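Local coordinates for alanine racemase (Corynebacterium glutamicum, PDB 2DY3), which is a two-domain protein of the alanine racemase family, with a TIM-barrel-type N-terminal domain and bound pyridoxal-5'-phosphate, at residues T6-L10 and D11-H15; A35-N39 and H40-K44; M66-R69 and D70-I73. One frame throughout, in Å; residues are numbered along the deposited sequence.

Contact 1 of 3, residues T6-L10 and D11-H15; sequences TKIDL and DAIAH
Asp9 lays its carboxylate over the start of the helix that follows it and takes the backbone N-H of Ala12, with OD1 3.0 Å from Ala12 N. The bond is fairly straight at 155°, but the donor reaches OD1 from above the carboxylate, 72° out of its plane. CG is turned opposite the backbone N (chi1 -177°), which brings the carboxylate to this amide. The Ala12 methyl packs against the same group, its CB 3.5 Å from Asp9 CG. Asp9 is thus the N-cap of helix 10-24, at the point where strand 4-8, which pairs with strands 236-247 and 357-360, gives way to that helix in this protein of TIM-barrel type. The amide-rich helix end would be expected to stabilise a negative charge here, and probably offsets the neighbouring one, since Asp9 OD1 and Asp11 OD2 are 4.3 Å apart. Asp9 O adds weak, long bonds from Ala12 N and Ile13 N, whereas Leu10 O accepts Ala14 N at 2.9 Å, a regular i to i+4 helical bond.

Away from the carboxylate the contact is apolar. Leu10 and Ile13 run side by side and point the same way, their tips meeting where Leu10 CD2 lies 3.9 Å from Ile13 CD1. That same Ile13 methyl comes within 4.2 Å of Ile8 CG2, bringing the end of the strand up to the first helical turn. Beyond the segment, Ile13 packs on Val45, Val48 and Ile49 of helix 42-50, while Ile8 lies against Met236 and Tyr360.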
loop_
_atom_site.group_PDB
_atom_site.type_symbol
_atom_site.label_atom_id
_atom_site.label_comp_id
_atom_site.label_asym_id
_atom_site.label_seq_id
_atom_site.Cartn_x
_atom_site.Cartn_y
_atom_site.Cartn_z
ATOM N N THR B 6 -13.002 -2.088 -0.482
ATOM C CA THR B 6 -13.154 -1.371 0.769
ATOM C C THR B 6 -14.445 -0.586 0.569
ATOM O O THR B 6 -14.602 0.102 -0.442
ATOM C CB THR B 6 -12.010 -0.375 1.040
ATOM O OG1 THR B 6 -11.782 0.430 -0.126
ATOM C CG2 THR B 6 -10.736 -1.115 1.430
ATOM N N LYS B 7 -15.381 -0.728 1.499
ATOM C CA LYS B 7 -16.647 -0.003 1.428
ATOM C C LYS B 7 -16.463 1.275 2.218
ATOM O O LYS B 7 -16.146 1.224 3.404
ATOM C CB LYS B 7 -17.785 -0.780 2.090
ATOM C CG LYS B 7 -18.375 -1.934 1.312
ATOM C CD LYS B 7 -19.542 -2.507 2.113
ATOM C CE LYS B 7 -20.304 -3.581 1.358
ATOM N NZ LYS B 7 -21.434 -4.124 2.177
ATOM N N ILE B 8 -16.664 2.415 1.571
ATOM C CA ILE B 8 -16.533 3.684 2.256
ATOM C C ILE B 8 -17.910 4.294 2.451
ATOM O O ILE B 8 -18.557 4.714 1.494
ATOM C CB ILE B 8 -15.659 4.680 1.466
ATOM C CG1 ILE B 8 -14.340 4.018 1.068
ATOM C CG2 ILE B 8 -15.374 5.906 2.319
ATOM C CD1 ILE B 8 -13.597 3.380 2.228
ATOM N N ASP B 9 -18.352 4.332 3.702
ATOM C CA ASP B 9 -19.648 4.897 4.040
ATOM C C ASP B 9 -19.520 6.412 4.184
ATOM O O ASP B 9 -19.051 6.903 5.208
ATOM C CB ASP B 9 -20.144 4.292 5.351
ATOM C CG ASP B 9 -21.523 4.787 5.741
ATOM O OD1 ASP B 9 -22.002 5.778 5.150
ATOM O OD2 ASP B 9 -22.124 4.183 6.654
ATOM N N LEU B 10 -19.944 7.149 3.161
ATOM C CA LEU B 10 -19.859 8.604 3.186
ATOM C C LEU B 10 -20.795 9.246 4.208
ATOM O O LEU B 10 -20.456 10.276 4.799
ATOM C CB LEU B 10 -20.127 9.168 1.784
ATOM C CG LEU B 10 -19.049 8.791 0.761
ATOM C CD1 LEU B 10 -19.387 9.339 -0.627
ATOM C CD2 LEU B 10 -17.714 9.325 1.243
ATOM N N ASP B 11 -21.969 8.650 4.421
ATOM C CA ASP B 11 -22.908 9.199 5.399
ATOM C C ASP B 11 -22.267 9.165 6.778
ATOM O O ASP B 11 -22.472 10.064 7.593
ATOM C CB ASP B 11 -24.212 8.397 5.440
ATOM C CG ASP B 11 -25.072 8.616 4.215
ATOM O OD1 ASP B 11 -25.200 9.778 3.770
ATOM O OD2 ASP B 11 -25.635 7.625 3.704
ATOM N N ALA B 12 -21.498 8.113 7.036
ATOM C CA ALA B 12 -20.814 7.973 8.316
ATOM C C ALA B 12 -19.838 9.133 8.465
ATOM O O ALA B 12 -19.675 9.688 9.553
ATOM C CB ALA B 12 -20.070 6.643 8.374
ATOM N N ILE B 13 -19.193 9.501 7.358
ATOM C CA ILE B 13 -18.237 10.606 7.361
ATOM C C ILE B 13 -18.944 11.936 7.642
ATOM O O ILE B 13 -18.458 12.762 8.422
ATOM C CB ILE B 13 -17.476 10.685 6.010
ATOM C CG1 ILE B 13 -16.531 9.483 5.892
ATOM C CG2 ILE B 13 -16.688 11.990 5.912
ATOM C CD1 ILE B 13 -15.719 9.445 4.623
ATOM N N ALA B 14 -20.090 12.145 7.005
ATOM C CA ALA B 14 -20.843 13.372 7.223
ATOM C C ALA B 14 -21.231 13.432 8.700
ATOM O O ALA B 14 -21.084 14.465 9.354
ATOM C CB ALA B 14 -22.082 13.386 6.349
ATOM N N HIS B 15 -21.718 12.308 9.219
ATOM C CA HIS B 15 -22.114 12.216 10.621
ATOM C C HIS B 15 -20.947 12.612 11.515
ATOM O O HIS B 15 -21.079 13.470 12.390
ATOM C CB HIS B 15 -22.537 10.784 10.951
ATOM C CG HIS B 15 -22.680 10.522 12.416
ATOM N ND1 HIS B 15 -23.771 10.945 13.146
ATOM C CD2 HIS B 15 -21.850 9.914 13.297
ATOM C CE1 HIS B 15 -23.608 10.607 14.412
ATOM N NE2 HIS B 15 -22.450 9.981 14.531
#

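Contact 2 of 3, residues A35-N39 and H40-K44; sequences ANAYN and HGVEK. With PLP (pyridoxal-5'-phosphate), chain F.
Tyr38 brings the pyridoxal-5'-phosphate pocket to a turn in which Asn36, Ala37 and Tyr38 meet His40 and Val42, a short left-handed helical run, with positive phi and psi from Ala35 to Asn39, that reverses into the right-handed helix 42-50. Tyr38 points out of it to pyridoxal-5'-phosphate: its OH gives a hydrogen bond to PLP O1P at 2.7 Å, the phosphate oxygen lying near the ring plane at the edge. Tyr220 stacks on both Tyr38 and His40.

The His40 ring is held edge-on to the turn. ND1 donates to Tyr38 O at 2.9 Å, from above that carbonyl's plane, and makes a weak bond to Ala37 O. Ala37 O also takes His40 N at 2.8 Å, so backbone and imidazole of one residue grip the same carbonyl. Gly41, at the N-cap position, has backbone angles at which a CB would clash with the preceding carbonyl oxygen; its N bonds to Asn36 O.

Asn36 closes the junction. Its CG lies opposite the backbone N (chi1 -170°), which brings OD1 to Val42 N at 2.7 Å, the donor 45° above the amide plane, while OD1 touches Val42 CG1 at 3.1 Å. A water completes the link, donating to Asn36 OD1 and accepting from Glu43 N, 2.9 Å from each of these two atoms.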
loop_
_atom_site.group_PDB
_atom_site.type_symbol
_atom_site.label_atom_id
_atom_site.label_comp_id
_atom_site.label_asym_id
_atom_site.label_seq_id
_atom_site.Cartn_x
_atom_site.Cartn_y
_atom_site.Cartn_z
ATOM N N ALA B 35 -2.776 11.534 3.049
ATOM C CA ALA B 35 -2.753 10.110 2.707
ATOM C C ALA B 35 -4.045 9.668 2.019
ATOM O O ALA B 35 -4.554 8.573 2.268
ATOM C CB ALA B 35 -2.525 9.286 3.968
ATOM N N ASN B 36 -4.568 10.526 1.151
ATOM C CA ASN B 36 -5.802 10.237 0.429
ATOM C C ASN B 36 -6.944 9.994 1.406
ATOM O O ASN B 36 -7.660 8.995 1.315
ATOM C CB ASN B 36 -5.613 9.021 -0.485
ATOM C CG ASN B 36 -6.774 8.823 -1.440
ATOM O OD1 ASN B 36 -7.524 9.757 -1.726
ATOM N ND2 ASN B 36 -6.921 7.609 -1.951
ATOM N N ALA B 37 -7.103 10.921 2.344
ATOM C CA ALA B 37 -8.152 10.829 3.344
ATOM C C ALA B 37 -7.998 9.537 4.137
ATOM O O ALA B 37 -8.951 8.784 4.307
ATOM C CB ALA B 37 -9.521 10.889 2.666
ATOM N N TYR B 38 -6.782 9.296 4.622
ATOM C CA TYR B 38 -6.478 8.099 5.393
ATOM C C TYR B 38 -6.922 6.852 4.639
ATOM O O TYR B 38 -7.521 5.943 5.214
ATOM C CB TYR B 38 -7.163 8.160 6.764
ATOM C CG TYR B 38 -6.500 9.116 7.732
ATOM C CD1 TYR B 38 -5.982 10.330 7.294
ATOM C CD2 TYR B 38 -6.396 8.812 9.082
ATOM C CE1 TYR B 38 -5.375 11.205 8.165
ATOM C CE2 TYR B 38 -5.793 9.690 9.967
ATOM C CZ TYR B 38 -5.281 10.883 9.501
ATOM O OH TYR B 38 -4.658 11.754 10.368
ATOM N N ASN B 39 -6.638 6.840 3.340
ATOM C CA ASN B 39 -6.967 5.718 2.461
ATOM C C ASN B 39 -8.462 5.576 2.162
ATOM O O ASN B 39 -8.874 4.589 1.558
ATOM C CB ASN B 39 -6.445 4.413 3.076
ATOM C CG ASN B 39 -6.287 3.296 2.053
ATOM O OD1 ASN B 39 -6.291 2.114 2.403
ATOM N ND2 ASN B 39 -6.129 3.665 0.791
ATOM N N HIS B 40 -9.276 6.545 2.576
ATOM C CA HIS B 40 -10.722 6.470 2.322
ATOM C C HIS B 40 -11.161 7.089 0.988
ATOM O O HIS B 40 -12.337 7.014 0.625
ATOM C CB HIS B 40 -11.511 7.139 3.458
ATOM C CG HIS B 40 -11.511 6.368 4.741
ATOM N ND1 HIS B 40 -10.382 6.200 5.514
ATOM C CD2 HIS B 40 -12.512 5.732 5.397
ATOM C CE1 HIS B 40 -10.687 5.494 6.588
ATOM N NE2 HIS B 40 -11.973 5.198 6.541
ATOM N N GLY B 41 -10.228 7.701 0.261
ATOM C CA GLY B 41 -10.576 8.317 -1.011
ATOM C C GLY B 41 -10.927 9.785 -0.846
ATOM O O GLY B 41 -12.103 10.150 -0.745
ATOM N N VAL B 42 -9.902 10.634 -0.833
ATOM C CA VAL B 42 -10.085 12.070 -0.644
ATOM C C VAL B 42 -10.956 12.735 -1.705
ATOM O O VAL B 42 -11.618 13.742 -1.435
ATOM C CB VAL B 42 -8.711 12.792 -0.590
ATOM C CG1 VAL B 42 -8.055 12.810 -1.980
ATOM C CG2 VAL B 42 -8.885 14.192 -0.046
ATOM N N GLU B 43 -10.964 12.173 -2.908
ATOM C CA GLU B 43 -11.752 12.732 -3.997
ATOM C C GLU B 43 -13.240 12.741 -3.665
ATOM O O GLU B 43 -13.981 13.599 -4.138
ATOM C CB GLU B 43 -11.495 11.947 -5.286
ATOM C CG GLU B 43 -12.282 12.456 -6.475
ATOM C CD GLU B 43 -11.637 12.106 -7.807
ATOM O OE1 GLU B 43 -12.284 12.346 -8.849
ATOM O OE2 GLU B 43 -10.489 11.606 -7.814
ATOM N N LYS B 44 -13.666 11.787 -2.845
ATOM C CA LYS B 44 -15.059 11.690 -2.429
ATOM C C LYS B 44 -15.258 12.183 -0.994
ATOM O O LYS B 44 -16.254 12.831 -0.689
ATOM C CB LYS B 44 -15.541 10.240 -2.528
ATOM C CG LYS B 44 -15.713 9.740 -3.948
ATOM C CD LYS B 44 -16.805 10.516 -4.670
ATOM C CE LYS B 44 -16.939 10.058 -6.112
ATOM N NZ LYS B 44 -15.636 10.172 -6.830
HETATM N N1 PLP F . -1.837 17.367 12.388
HETATM C C2 PLP F . -0.667 16.947 11.748
HETATM C C2A PLP F . 0.499 17.913 11.620
HETATM C C3 PLP F . -0.601 15.627 11.242
HETATM O O3 PLP F . 0.546 15.189 10.613
HETATM C C4 PLP F . -1.726 14.756 11.387
HETATM C C4A PLP F . -1.699 13.289 10.886
HETATM C C5 PLP F . -2.899 15.236 12.068
HETATM C C6 PLP F . -2.932 16.534 12.550
HETATM C C5A PLP F . -4.111 14.384 12.290
HETATM O O4P PLP F . -3.972 13.600 13.468
HETATM P P PLP F . -5.063 12.549 14.050
HETATM O O1P PLP F . -5.399 11.594 13.002
HETATM O O2P PLP F . -4.329 11.948 15.164
HETATM O O3P PLP F . -6.201 13.414 14.433
HETATM O O HOH W 1 -9.442 9.977 -3.947
#

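Contact 3 of 3, residues M66-R69 and D70-I73; sequences MQLR and DIGI
Arg69 reaches past the end of its own helix to Ile73. CB stays by the adjoining backbone, pointing away from the loop, and the chain turns to Ile73 only further out. CG follows on the side of the backbone N, and a bend at chi2 (-72°) then swings the chain toward the loop, leaving CD 3.7 Å from Ile73 O. The flat guanidinium presents its edge to that carbonyl: NH1 donates to Ile73 O at 2.8 Å, with the oxygen close to the guanidinium plane. Seen from the acceptor the approach is different, because NH1 stands 49° above the carbonyl plane. The same NH1 also bonds to Gln75 O, NE goes to Arg94 O and NH2 to Asn95 O, so all three nitrogens rest on backbone carbonyls.

The helix itself ends in a Schellman motif. Ile73 N bonds back to Leu68 O at 3.0 Å, and Gly72 N to Arg69 O at the same distance. Gly72 has positive phi, at which a CB would be jammed against the preceding carbonyl oxygen. The turn also brings apolar groups together: Leu68 and Ile71 lie side by side, with Leu68 CD2 4.1 Å from Ile71 CD1, and Ile73 CG1 is 4.2 Å from the same Leu68 methyl. Outside the segments, Leu68 and Ile73 both pack on Phe57 of strand 56-59, and Asp70 OD1 forms a salt bridge with Arg94.

The guanidinium binds loop carbonyls just beyond the C-terminal end of helix 62-70, where its charge is probably also favourable to the helix dipole, and its multiple bonds probably fix its rotation while tying the helix to the loop before strand 76-81 and to Arg94 and Asn95.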
loop_
_atom_site.group_PDB
_atom_site.type_symbol
_atom_site.label_atom_id
_atom_site.label_comp_id
_atom_site.label_asym_id
_atom_site.label_seq_id
_atom_site.Cartn_x
_atom_site.Cartn_y
_atom_site.Cartn_z
ATOM N N MET B 66 -2.676 20.424 -3.593
ATOM C CA MET B 66 -3.094 20.776 -4.947
ATOM C C MET B 66 -4.245 19.890 -5.425
ATOM O O MET B 66 -5.112 20.345 -6.177
ATOM C CB MET B 66 -1.894 20.714 -5.911
ATOM C CG MET B 66 -0.966 21.937 -5.792
ATOM S SD MET B 66 0.521 21.949 -6.840
ATOM C CE MET B 66 -0.177 22.569 -8.413
ATOM N N GLN B 67 -4.266 18.637 -4.972
ATOM C CA GLN B 67 -5.336 17.708 -5.346
ATOM C C GLN B 67 -6.660 18.187 -4.734
ATOM O O GLN B 67 -7.728 18.036 -5.334
ATOM C CB GLN B 67 -5.009 16.284 -4.865
ATOM C CG GLN B 67 -6.122 15.257 -5.125
ATOM C CD GLN B 67 -5.761 13.847 -4.672
ATOM O OE1 GLN B 67 -5.111 13.662 -3.642
ATOM N NE2 GLN B 67 -6.196 12.845 -5.433
ATOM N N LEU B 68 -6.589 18.771 -3.540
ATOM C CA LEU B 68 -7.790 19.280 -2.888
ATOM C C LEU B 68 -8.393 20.416 -3.711
ATOM O O LEU B 68 -9.608 20.486 -3.897
ATOM C CB LEU B 68 -7.469 19.771 -1.473
ATOM C CG LEU B 68 -7.167 18.647 -0.479
ATOM C CD1 LEU B 68 -6.925 19.223 0.906
ATOM C CD2 LEU B 68 -8.339 17.677 -0.458
ATOM N N ARG B 69 -7.540 21.312 -4.197
ATOM C CA ARG B 69 -8.018 22.424 -5.003
ATOM C C ARG B 69 -8.609 21.867 -6.290
ATOM O O ARG B 69 -9.609 22.381 -6.782
ATOM C CB ARG B 69 -6.878 23.401 -5.314
ATOM C CG ARG B 69 -6.476 24.287 -4.133
ATOM C CD ARG B 69 -7.519 25.367 -3.813
ATOM N NE ARG B 69 -7.103 26.182 -2.671
ATOM C CZ ARG B 69 -7.725 26.217 -1.494
ATOM N NH1 ARG B 69 -8.813 25.487 -1.285
ATOM N NH2 ARG B 69 -7.241 26.964 -0.512
ATOM N N ASP B 70 -7.990 20.808 -6.817
ATOM C CA ASP B 70 -8.454 20.158 -8.043
ATOM C C ASP B 70 -9.897 19.655 -7.949
ATOM O O ASP B 70 -10.682 19.840 -8.881
ATOM C CB ASP B 70 -7.552 18.970 -8.409
ATOM C CG ASP B 70 -6.311 19.380 -9.193
ATOM O OD1 ASP B 70 -6.208 20.559 -9.590
ATOM O OD2 ASP B 70 -5.442 18.511 -9.422
ATOM N N ILE B 71 -10.251 19.009 -6.842
ATOM C CA ILE B 71 -11.608 18.498 -6.703
ATOM C C ILE B 71 -12.619 19.598 -6.387
ATOM O O ILE B 71 -13.823 19.342 -6.324
ATOM C CB ILE B 71 -11.704 17.396 -5.626
ATOM C CG1 ILE B 71 -11.354 17.959 -4.255
ATOM C CG2 ILE B 71 -10.773 16.246 -5.978
ATOM C CD1 ILE B 71 -11.386 16.913 -3.165
ATOM N N GLY B 72 -12.131 20.816 -6.179
ATOM C CA GLY B 72 -13.035 21.919 -5.918
ATOM C C GLY B 72 -13.120 22.431 -4.498
ATOM O O GLY B 72 -13.955 23.285 -4.203
ATOM N N ILE B 73 -12.280 21.909 -3.612
ATOM C CA ILE B 73 -12.284 22.372 -2.233
ATOM C C ILE B 73 -11.884 23.841 -2.271
ATOM O O ILE B 73 -10.822 24.188 -2.797
ATOM C CB ILE B 73 -11.264 21.595 -1.374
ATOM C CG1 ILE B 73 -11.662 20.114 -1.298
ATOM C CG2 ILE B 73 -11.176 22.218 0.015
ATOM C CD1 ILE B 73 -13.009 19.879 -0.650
#

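How the contacts relate
Contact 2 is the most buried of the three and alone reaches pyridoxal-5'-phosphate and the second subunit; contacts 1 and 3 lie farther from the centre of the chain and are partly exposed. The region 35-44 touches both others: Ile8 CG1 packs on His40 O, and Val42 packs its CG2 on Leu68 and its CG1 on Gln67, whereas contacts 1 and 3 stay about 11 Å apart at their nearest atoms. Helix 42-50 is their shared neighbour, receiving Ile13 from one and Ile71 and Ile73 from the other. A carboxylate caps a helix start in contact 1, an amide and a histidine stitch two turns in contact 2, and a guanidinium gathers carbonyls past a helix end in contact 3.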